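Local coordinates for protein aminoacyl-histidine dipeptidase (Vibrio alginolyticus, PDB 3MRU) that is a metal-dependent aminoacyl-histidine dipeptidase of the M20C family that binds zinc and probably hydrolyses dipeptides, preferentially hydrophobic ones, at residues N232-A240 with F284-L295; L328-M336 with T348-T356. All blocks are in the same frame, centred on the assembly; numbering follows the deposited sequence.

Interaction 1 (N232-A240 with F284-L295); sequences NKLIGRFLA and FNYYTELLKTEL
Leu234 O is gripped from two sides of the chain: Tyr287 OH donates a weak hydrogen bond to it across the helix pair (2.6 Å), and the amide of Phe238 bonds it within its own helix (Phe238 N to Leu234 O, 3.1 Å). On the more exposed side of the contact, Arg237 NH1 reaches Glu294 OE2 at 3.1 Å in a salt bridge that ties the two helices together. The acid arrives at the edge of the guanidinium, near its plane, whereas the nitrogen meets the syn side of OE2 from 35° out of the carboxylate plane. Tyr287 OH and the CD2 methyl of Leu291 lie over one face of the same guanidinium. The arginine chain, bent at chi2 and chi3, crosses Tyr287 at about a right angle, with its CD at the ring edge and the two flat groups nearly perpendicular.

An aromatic cluster follows. Phe238 and Tyr287 both carry CG anti to the backbone N, and each ring reaches across to the opposite helix. Phe238 CB sits over the tyrosine face, 4.0 Å from the ring centroid, in a CH-pi contact; the two ring planes meet obliquely, at 33°. Phe284 adds a T-shaped partner, its CD1 edge approaching Phe238 CE2 to 3.6 Å over a face of that ring. The opposite face of Tyr287 is bordered by Leu291 CG of its own helix. Beyond it, Leu234 CD1 touches Leu291 CD1 (3.9 Å) and meets Leu295 CD1 tip to tip.

The axes of the two segments approach to 11.5 Å, their directions at 134°, an oblique, antiparallel-leaning crossing within the M20 dimerisation family region. Strand 205-213 lies against the buried side, with Leu210 touching Phe238 and Phe284 and Leu212 touching Leu234, while helix 318-330 flanks Arg237 through Asn329.

Interaction 2 (L328-M336 with T348-T356); sequences LNACPNGVM and TSLNVGVIT
Leu350 CD2 forms the apolar centre of this antiparallel beta hairpin, packing against Pro332 CB and Met336 CE, each at 4.0 Å. The methionine chain, bent at chi2 and chi3, folds its methyl back onto the leucine. Farther along strand 346-358, the CG2 methyl of Val352 meets Cys331 SG, and Ile355 CD1 lies against both methyls of Leu328 in the last turn of helix 318-330. Leu383 and Met382 of helix 373-389 pack on Cys331 and Pro332, respectively.

Outward, the backbones pair. Gly334 and Leu350 form a hydrogen-bonded pair, with Gly334 N to Leu350 O at 2.8 Å and Leu350 N to Gly334 O at 2.9 Å; Met336 N extends the ladder to Thr348 O. Between these bonds, Val335 and Ser349 are a non-hydrogen-bonded pair, and the serine hydroxyl is engaged with His433.

Just before the strand, a side chain takes over from the backbone: Asn333, with CG anti to the backbone N (chi1 -174°), brings OD1 to Val352 N at 2.9 Å, the donor lying 43° above the amide carbonyl plane.

Interaction 1 is a partly buried helix pair, aromatic and aliphatic inside with a salt bridge on its more exposed side; interaction 2 is a buried contact, where backbone bonds of a hairpin run beside aliphatic and sulfur packing. Both stand away from the zinc ions. Helix 231-242 joins them directly: Lys233 NZ probably bonds Cys331 O, just past the end of helix 318-330, and Asn232 ND2 probably bonds Val352 O. Thus the helix that turns Leu234 and Phe238 toward 284-295 offers polar groups to the main chain of 328-336 and 348-356. Strand 346-358 also pairs with 249-255 and 361-370, whereas helix 277-295 packs beside strand 303-308.

Interaction 1 (N232-A240 with F284-L295)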
loop_
_atom_site.group_PDB
_atom_site.type_symbol
_atom_site.label_atom_id
_atom_site.label_comp_id
_atom_site.label_asym_id
_atom_site.label_seq_id
_atom_site.Cartn_x
_atom_site.Cartn_y
_atom_site.Cartn_z
ATOM N N ASN A 232 -0.295 6.683 -20.737
ATOM C CA ASN A 232 -1.564 6.299 -21.350
ATOM C C ASN A 232 -2.316 7.502 -21.777
ATOM O O ASN A 232 -2.817 7.567 -22.888
ATOM C CB ASN A 232 -2.436 5.539 -20.356
ATOM C CG ASN A 232 -2.052 4.077 -20.237
ATOM O OD1 ASN A 232 -1.714 3.438 -21.232
ATOM N ND2 ASN A 232 -2.122 3.536 -19.020
ATOM N N LYS A 233 -2.384 8.465 -20.868
ATOM C CA LYS A 233 -3.239 9.624 -21.067
ATOM C C LYS A 233 -2.647 10.603 -22.065
ATOM O O LYS A 233 -3.359 11.198 -22.865
ATOM C CB LYS A 233 -3.594 10.288 -19.729
ATOM C CG LYS A 233 -4.499 9.427 -18.894
ATOM C CD LYS A 233 -5.709 10.186 -18.414
ATOM C CE LYS A 233 -6.647 10.632 -19.544
ATOM N NZ LYS A 233 -7.758 11.513 -19.039
ATOM N N LEU A 234 -1.335 10.743 -22.042
ATOM C CA LEU A 234 -0.699 11.650 -22.964
ATOM C C LEU A 234 -0.917 11.227 -24.427
ATOM O O LEU A 234 -1.272 12.039 -25.280
ATOM C CB LEU A 234 0.776 11.804 -22.597
ATOM C CG LEU A 234 0.938 12.360 -21.168
ATOM C CD1 LEU A 234 2.382 12.416 -20.702
ATOM C CD2 LEU A 234 0.271 13.740 -20.984
ATOM N N ILE A 235 -0.760 9.939 -24.704
ATOM C CA ILE A 235 -1.032 9.433 -26.042
ATOM C C ILE A 235 -2.516 9.475 -26.397
ATOM O O ILE A 235 -2.872 9.458 -27.558
ATOM C CB ILE A 235 -0.500 8.012 -26.223
ATOM C CG1 ILE A 235 0.965 7.951 -25.800
ATOM C CG2 ILE A 235 -0.656 7.574 -27.680
ATOM C CD1 ILE A 235 1.971 8.839 -26.585
ATOM N N GLY A 236 -3.381 9.511 -25.399
ATOM C CA GLY A 236 -4.790 9.608 -25.674
ATOM C C GLY A 236 -5.087 11.039 -26.047
ATOM O O GLY A 236 -5.824 11.302 -26.987
ATOM N N ARG A 237 -4.488 11.962 -25.292
ATOM C CA ARG A 237 -4.718 13.393 -25.438
ATOM C C ARG A 237 -4.357 13.793 -26.848
ATOM O O ARG A 237 -5.028 14.647 -27.458
ATOM C CB ARG A 237 -3.847 14.161 -24.459
ATOM C CG ARG A 237 -4.399 15.509 -24.031
ATOM C CD ARG A 237 -3.236 16.491 -23.745
ATOM N NE ARG A 237 -2.488 16.240 -22.494
ATOM C CZ ARG A 237 -1.531 17.037 -22.005
ATOM N NH1 ARG A 237 -1.179 18.163 -22.634
ATOM N NH2 ARG A 237 -0.927 16.712 -20.870
ATOM N N PHE A 238 -3.308 13.155 -27.371
ATOM C CA PHE A 238 -2.855 13.421 -28.724
ATOM C C PHE A 238 -3.872 12.995 -29.768
ATOM O O PHE A 238 -4.261 13.789 -30.623
ATOM C CB PHE A 238 -1.505 12.771 -28.990
ATOM C CG PHE A 238 -0.995 13.004 -30.388
ATOM C CD1 PHE A 238 -0.661 14.292 -30.819
ATOM C CD2 PHE A 238 -0.848 11.938 -31.279
ATOM C CE1 PHE A 238 -0.194 14.515 -32.114
ATOM C CE2 PHE A 238 -0.382 12.146 -32.574
ATOM C CZ PHE A 238 -0.055 13.440 -32.999
ATOM N N LEU A 239 -4.319 11.750 -29.686
ATOM C CA LEU A 239 -5.302 11.237 -30.637
ATOM C C LEU A 239 -6.638 11.958 -30.512
ATOM O O LEU A 239 -7.378 12.097 -31.484
ATOM C CB LEU A 239 -5.518 9.740 -30.436
ATOM C CG LEU A 239 -4.329 8.813 -30.221
ATOM C CD1 LEU A 239 -4.801 7.479 -29.679
ATOM C CD2 LEU A 239 -3.550 8.647 -31.501
ATOM N N ALA A 240 -6.940 12.411 -29.302
ATOM C CA ALA A 240 -8.203 13.057 -29.030
ATOM C C ALA A 240 -8.362 14.265 -29.936
ATOM O O ALA A 240 -9.214 14.268 -30.827
ATOM C CB ALA A 240 -8.281 13.453 -27.581
ATOM N N PHE A 284 3.493 15.425 -34.214
ATOM C CA PHE A 284 3.829 14.555 -33.107
ATOM C C PHE A 284 5.086 15.016 -32.427
ATOM O O PHE A 284 5.221 14.889 -31.198
ATOM C CB PHE A 284 3.993 13.121 -33.577
ATOM C CG PHE A 284 4.185 12.158 -32.465
ATOM C CD1 PHE A 284 3.115 11.802 -31.649
ATOM C CD2 PHE A 284 5.437 11.612 -32.221
ATOM C CE1 PHE A 284 3.290 10.904 -30.606
ATOM C CE2 PHE A 284 5.629 10.712 -31.186
ATOM C CZ PHE A 284 4.557 10.352 -30.373
ATOM N N ASN A 285 6.005 15.532 -33.244
ATOM C CA ASN A 285 7.225 16.187 -32.756
ATOM C C ASN A 285 6.935 17.509 -32.085
ATOM O O ASN A 285 7.508 17.836 -31.032
ATOM C CB ASN A 285 8.192 16.476 -33.901
ATOM C CG ASN A 285 9.203 15.394 -34.066
ATOM O OD1 ASN A 285 9.641 14.788 -33.082
ATOM N ND2 ASN A 285 9.576 15.121 -35.310
ATOM N N TYR A 286 6.030 18.259 -32.710
ATOM C CA TYR A 286 5.477 19.423 -32.080
ATOM C C TYR A 286 4.947 18.974 -30.722
ATOM O O TYR A 286 5.529 19.313 -29.680
ATOM C CB TYR A 286 4.364 20.012 -32.945
ATOM C CG TYR A 286 4.053 21.412 -32.521
ATOM C CD1 TYR A 286 4.974 22.117 -31.744
ATOM C CD2 TYR A 286 2.859 22.049 -32.886
ATOM C CE1 TYR A 286 4.730 23.404 -31.320
ATOM C CE2 TYR A 286 2.599 23.365 -32.467
ATOM C CZ TYR A 286 3.558 24.031 -31.681
ATOM O OH TYR A 286 3.402 25.316 -31.231
ATOM N N TYR A 287 3.885 18.163 -30.754
ATOM C CA TYR A 287 3.248 17.652 -29.556
ATOM C C TYR A 287 4.246 17.238 -28.498
ATOM O O TYR A 287 4.128 17.655 -27.354
ATOM C CB TYR A 287 2.294 16.496 -29.866
ATOM C CG TYR A 287 1.593 15.950 -28.629
ATOM C CD1 TYR A 287 1.841 14.656 -28.177
ATOM C CD2 TYR A 287 0.700 16.743 -27.897
ATOM C CE1 TYR A 287 1.216 14.163 -27.033
ATOM C CE2 TYR A 287 0.075 16.258 -26.758
ATOM C CZ TYR A 287 0.340 14.968 -26.338
ATOM O OH TYR A 287 -0.271 14.486 -25.217
ATOM N N THR A 288 5.234 16.427 -28.854
ATOM C CA THR A 288 6.175 15.963 -27.823
ATOM C C THR A 288 6.958 17.116 -27.211
ATOM O O THR A 288 7.195 17.138 -26.012
ATOM C CB THR A 288 7.082 14.781 -28.291
ATOM O OG1 THR A 288 8.295 14.735 -27.519
ATOM C CG2 THR A 288 7.411 14.893 -29.744
ATOM N N GLU A 289 7.319 18.094 -28.034
ATOM C CA GLU A 289 8.067 19.236 -27.529
ATOM C C GLU A 289 7.271 19.913 -26.436
ATOM O O GLU A 289 7.754 20.090 -25.325
ATOM C CB GLU A 289 8.363 20.241 -28.644
ATOM C CG GLU A 289 9.739 20.893 -28.525
ATOM C CD GLU A 289 10.844 20.005 -29.109
ATOM O OE1 GLU A 289 11.173 18.950 -28.498
ATOM O OE2 GLU A 289 11.379 20.371 -30.189
ATOM N N LEU A 290 6.040 20.271 -26.781
ATOM C CA LEU A 290 5.087 20.859 -25.868
ATOM C C LEU A 290 5.051 20.115 -24.541
ATOM O O LEU A 290 4.974 20.722 -23.474
ATOM C CB LEU A 290 3.716 20.837 -26.525
ATOM C CG LEU A 290 2.559 21.543 -25.841
ATOM C CD1 LEU A 290 1.543 21.921 -26.892
ATOM C CD2 LEU A 290 1.933 20.660 -24.781
ATOM N N LEU A 291 5.111 18.795 -24.606
ATOM C CA LEU A 291 5.120 18.002 -23.386
ATOM C C LEU A 291 6.274 18.378 -22.468
ATOM O O LEU A 291 6.071 18.512 -21.260
ATOM C CB LEU A 291 5.140 16.492 -23.682
ATOM C CG LEU A 291 3.855 15.787 -24.135
ATOM C CD1 LEU A 291 3.921 14.331 -23.725
ATOM C CD2 LEU A 291 2.600 16.437 -23.566
ATOM N N LYS A 292 7.468 18.541 -23.058
ATOM C CA LYS A 292 8.701 18.898 -22.328
ATOM C C LYS A 292 8.642 20.313 -21.773
ATOM O O LYS A 292 9.106 20.549 -20.665
ATOM C CB LYS A 292 9.946 18.715 -23.203
ATOM C CG LYS A 292 10.518 17.302 -23.209
ATOM C CD LYS A 292 11.896 17.274 -23.885
ATOM C CE LYS A 292 12.576 15.894 -23.794
ATOM N NZ LYS A 292 13.062 15.490 -22.424
ATOM N N THR A 293 8.066 21.241 -22.542
ATOM C CA THR A 293 7.698 22.563 -22.038
ATOM C C THR A 293 6.811 22.411 -20.789
ATOM O O THR A 293 7.139 22.945 -19.732
ATOM C CB THR A 293 6.957 23.399 -23.113
ATOM O OG1 THR A 293 7.770 23.530 -24.281
ATOM C CG2 THR A 293 6.585 24.788 -22.579
ATOM N N GLU A 294 5.708 21.667 -20.912
ATOM C CA GLU A 294 4.787 21.400 -19.787
ATOM C C GLU A 294 5.368 20.628 -18.592
ATOM O O GLU A 294 5.281 21.095 -17.466
ATOM C CB GLU A 294 3.543 20.648 -20.270
ATOM C CG GLU A 294 2.392 21.535 -20.719
ATOM C CD GLU A 294 1.044 20.849 -20.561
ATOM O OE1 GLU A 294 0.713 20.470 -19.402
ATOM O OE2 GLU A 294 0.322 20.697 -21.591
ATOM N N LEU A 295 5.926 19.444 -18.840
ATOM C CA LEU A 295 6.390 18.552 -17.772
ATOM C C LEU A 295 7.921 18.594 -17.545
ATOM O O LEU A 295 8.464 17.881 -16.679
ATOM C CB LEU A 295 5.914 17.112 -18.042
ATOM C CG LEU A 295 4.428 16.888 -18.354
ATOM C CD1 LEU A 295 4.202 15.519 -18.967
ATOM C CD2 LEU A 295 3.564 17.071 -17.112
#

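Interaction 2 (L328-M336 with T348-T356)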
loop_
_atom_site.group_PDB
_atom_site.type_symbol
_atom_site.label_atom_id
_atom_site.label_comp_id
_atom_site.label_asym_id
_atom_site.label_seq_id
_atom_site.Cartn_x
_atom_site.Cartn_y
_atom_site.Cartn_z
ATOM N N LEU A 328 -11.196 7.396 -23.043
ATOM C CA LEU A 328 -9.871 7.563 -22.488
ATOM C C LEU A 328 -9.594 9.034 -22.135
ATOM O O LEU A 328 -9.107 9.333 -21.046
ATOM C CB LEU A 328 -8.829 7.023 -23.458
ATOM C CG LEU A 328 -7.377 7.143 -22.997
ATOM C CD1 LEU A 328 -7.217 6.650 -21.536
ATOM C CD2 LEU A 328 -6.417 6.438 -23.967
ATOM N N ASN A 329 -9.937 9.949 -23.037
ATOM C CA ASN A 329 -9.710 11.364 -22.808
ATOM C C ASN A 329 -10.556 12.008 -21.706
ATOM O O ASN A 329 -10.042 12.787 -20.883
ATOM C CB ASN A 329 -9.941 12.128 -24.095
ATOM C CG ASN A 329 -9.139 13.390 -24.155
ATOM O OD1 ASN A 329 -9.704 14.467 -24.205
ATOM N ND2 ASN A 329 -7.803 13.269 -24.145
ATOM N N ALA A 330 -11.852 11.705 -21.715
ATOM C CA ALA A 330 -12.771 12.282 -20.744
ATOM C C ALA A 330 -12.368 11.816 -19.368
ATOM O O ALA A 330 -12.233 12.593 -18.434
ATOM C CB ALA A 330 -14.199 11.861 -21.041
ATOM N N CYS A 331 -12.144 10.520 -19.268
ATOM C CA CYS A 331 -11.855 9.837 -18.016
ATOM C C CYS A 331 -10.884 10.593 -17.070
ATOM O O CYS A 331 -9.799 10.981 -17.479
ATOM C CB CYS A 331 -11.354 8.437 -18.390
ATOM S SG CYS A 331 -10.806 7.423 -17.063
ATOM N N PRO A 332 -11.285 10.811 -15.810
ATOM C CA PRO A 332 -10.432 11.474 -14.825
ATOM C C PRO A 332 -9.179 10.671 -14.525
ATOM O O PRO A 332 -9.159 9.469 -14.754
ATOM C CB PRO A 332 -11.308 11.528 -13.581
ATOM C CG PRO A 332 -12.280 10.434 -13.774
ATOM C CD PRO A 332 -12.582 10.447 -15.224
ATOM N N ASN A 333 -8.142 11.344 -14.032
ATOM C CA ASN A 333 -6.871 10.710 -13.691
ATOM C C ASN A 333 -6.031 11.609 -12.795
ATOM O O ASN A 333 -6.107 12.829 -12.901
ATOM C CB ASN A 333 -6.068 10.338 -14.941
ATOM C CG ASN A 333 -4.814 9.544 -14.601
ATOM O OD1 ASN A 333 -4.877 8.547 -13.885
ATOM N ND2 ASN A 333 -3.669 9.990 -15.099
ATOM N N GLY A 334 -5.227 11.007 -11.925
ATOM C CA GLY A 334 -4.402 11.761 -11.001
ATOM C C GLY A 334 -5.124 11.983 -9.695
ATOM O O GLY A 334 -5.779 11.076 -9.195
ATOM N N VAL A 335 -5.004 13.188 -9.139
ATOM C CA VAL A 335 -5.612 13.529 -7.843
ATOM C C VAL A 335 -7.027 14.027 -8.058
ATOM O O VAL A 335 -7.268 14.838 -8.920
ATOM C CB VAL A 335 -4.800 14.632 -7.115
ATOM C CG1 VAL A 335 -5.363 14.909 -5.721
ATOM C CG2 VAL A 335 -3.331 14.259 -7.049
ATOM N N MET A 336 -7.978 13.570 -7.276
ATOM C CA MET A 336 -9.318 14.122 -7.416
ATOM C C MET A 336 -9.596 15.218 -6.392
ATOM O O MET A 336 -10.373 16.132 -6.642
ATOM C CB MET A 336 -10.346 12.993 -7.380
ATOM C CG MET A 336 -10.243 12.045 -8.555
ATOM S SD MET A 336 -10.687 12.888 -10.070
ATOM C CE MET A 336 -9.091 13.090 -10.844
ATOM N N THR A 348 -8.295 11.827 -2.431
ATOM C CA THR A 348 -8.775 10.859 -3.419
ATOM C C THR A 348 -7.941 10.923 -4.694
ATOM O O THR A 348 -7.459 11.992 -5.060
ATOM C CB THR A 348 -10.284 11.048 -3.782
ATOM O OG1 THR A 348 -11.084 11.209 -2.607
ATOM C CG2 THR A 348 -10.794 9.836 -4.520
ATOM N N SER A 349 -7.764 9.784 -5.360
ATOM C CA SER A 349 -7.028 9.759 -6.606
ATOM C C SER A 349 -7.302 8.490 -7.371
ATOM O O SER A 349 -7.876 7.541 -6.832
ATOM C CB SER A 349 -5.539 9.837 -6.351
ATOM O OG SER A 349 -5.093 8.608 -5.814
ATOM N N LEU A 350 -6.884 8.488 -8.631
ATOM C CA LEU A 350 -6.952 7.311 -9.459
ATOM C C LEU A 350 -5.871 7.331 -10.539
ATOM O O LEU A 350 -5.381 8.385 -10.946
ATOM C CB LEU A 350 -8.343 7.147 -10.077
ATOM C CG LEU A 350 -8.710 7.724 -11.437
ATOM C CD1 LEU A 350 -9.823 6.906 -12.017
ATOM C CD2 LEU A 350 -9.139 9.135 -11.235
ATOM N N ASN A 351 -5.505 6.146 -10.993
ATOM C CA ASN A 351 -4.440 6.009 -11.938
ATOM C C ASN A 351 -4.945 5.113 -13.040
ATOM O O ASN A 351 -5.258 3.966 -12.776
ATOM C CB ASN A 351 -3.232 5.383 -11.238
ATOM C CG ASN A 351 -2.088 5.023 -12.194
ATOM O OD1 ASN A 351 -1.156 4.330 -11.805
ATOM N ND2 ASN A 351 -2.154 5.489 -13.441
ATOM N N VAL A 352 -5.074 5.647 -14.254
ATOM C CA VAL A 352 -5.305 4.820 -15.429
ATOM C C VAL A 352 -3.944 4.228 -15.795
ATOM O O VAL A 352 -3.159 4.823 -16.565
ATOM C CB VAL A 352 -5.907 5.623 -16.606
ATOM C CG1 VAL A 352 -5.802 4.831 -17.900
ATOM C CG2 VAL A 352 -7.356 5.985 -16.303
ATOM N N GLY A 353 -3.686 3.052 -15.219
ATOM C CA GLY A 353 -2.370 2.418 -15.235
ATOM C C GLY A 353 -2.040 1.454 -16.374
ATOM O O GLY A 353 -0.875 1.347 -16.761
ATOM N N VAL A 354 -3.039 0.740 -16.901
ATOM C CA VAL A 354 -2.785 -0.303 -17.917
ATOM C C VAL A 354 -3.808 -0.276 -19.060
ATOM O O VAL A 354 -5.024 -0.293 -18.833
ATOM C CB VAL A 354 -2.759 -1.752 -17.313
ATOM C CG1 VAL A 354 -2.157 -2.712 -18.293
ATOM C CG2 VAL A 354 -1.983 -1.805 -16.034
ATOM N N ILE A 355 -3.315 -0.243 -20.288
ATOM C CA ILE A 355 -4.204 -0.408 -21.422
ATOM C C ILE A 355 -3.636 -1.466 -22.338
ATOM O O ILE A 355 -2.441 -1.458 -22.634
ATOM C CB ILE A 355 -4.456 0.916 -22.164
ATOM C CG1 ILE A 355 -5.098 1.919 -21.203
ATOM C CG2 ILE A 355 -5.324 0.676 -23.418
ATOM C CD1 ILE A 355 -5.118 3.360 -21.700
ATOM N N THR A 356 -4.509 -2.390 -22.746
ATOM C CA THR A 356 -4.155 -3.526 -23.612
ATOM C C THR A 356 -5.294 -3.816 -24.614
ATOM O O THR A 356 -6.452 -4.082 -24.234
ATOM C CB THR A 356 -3.882 -4.823 -22.812
ATOM O OG1 THR A 356 -5.117 -5.289 -22.243
ATOM C CG2 THR A 356 -2.849 -4.612 -21.695
#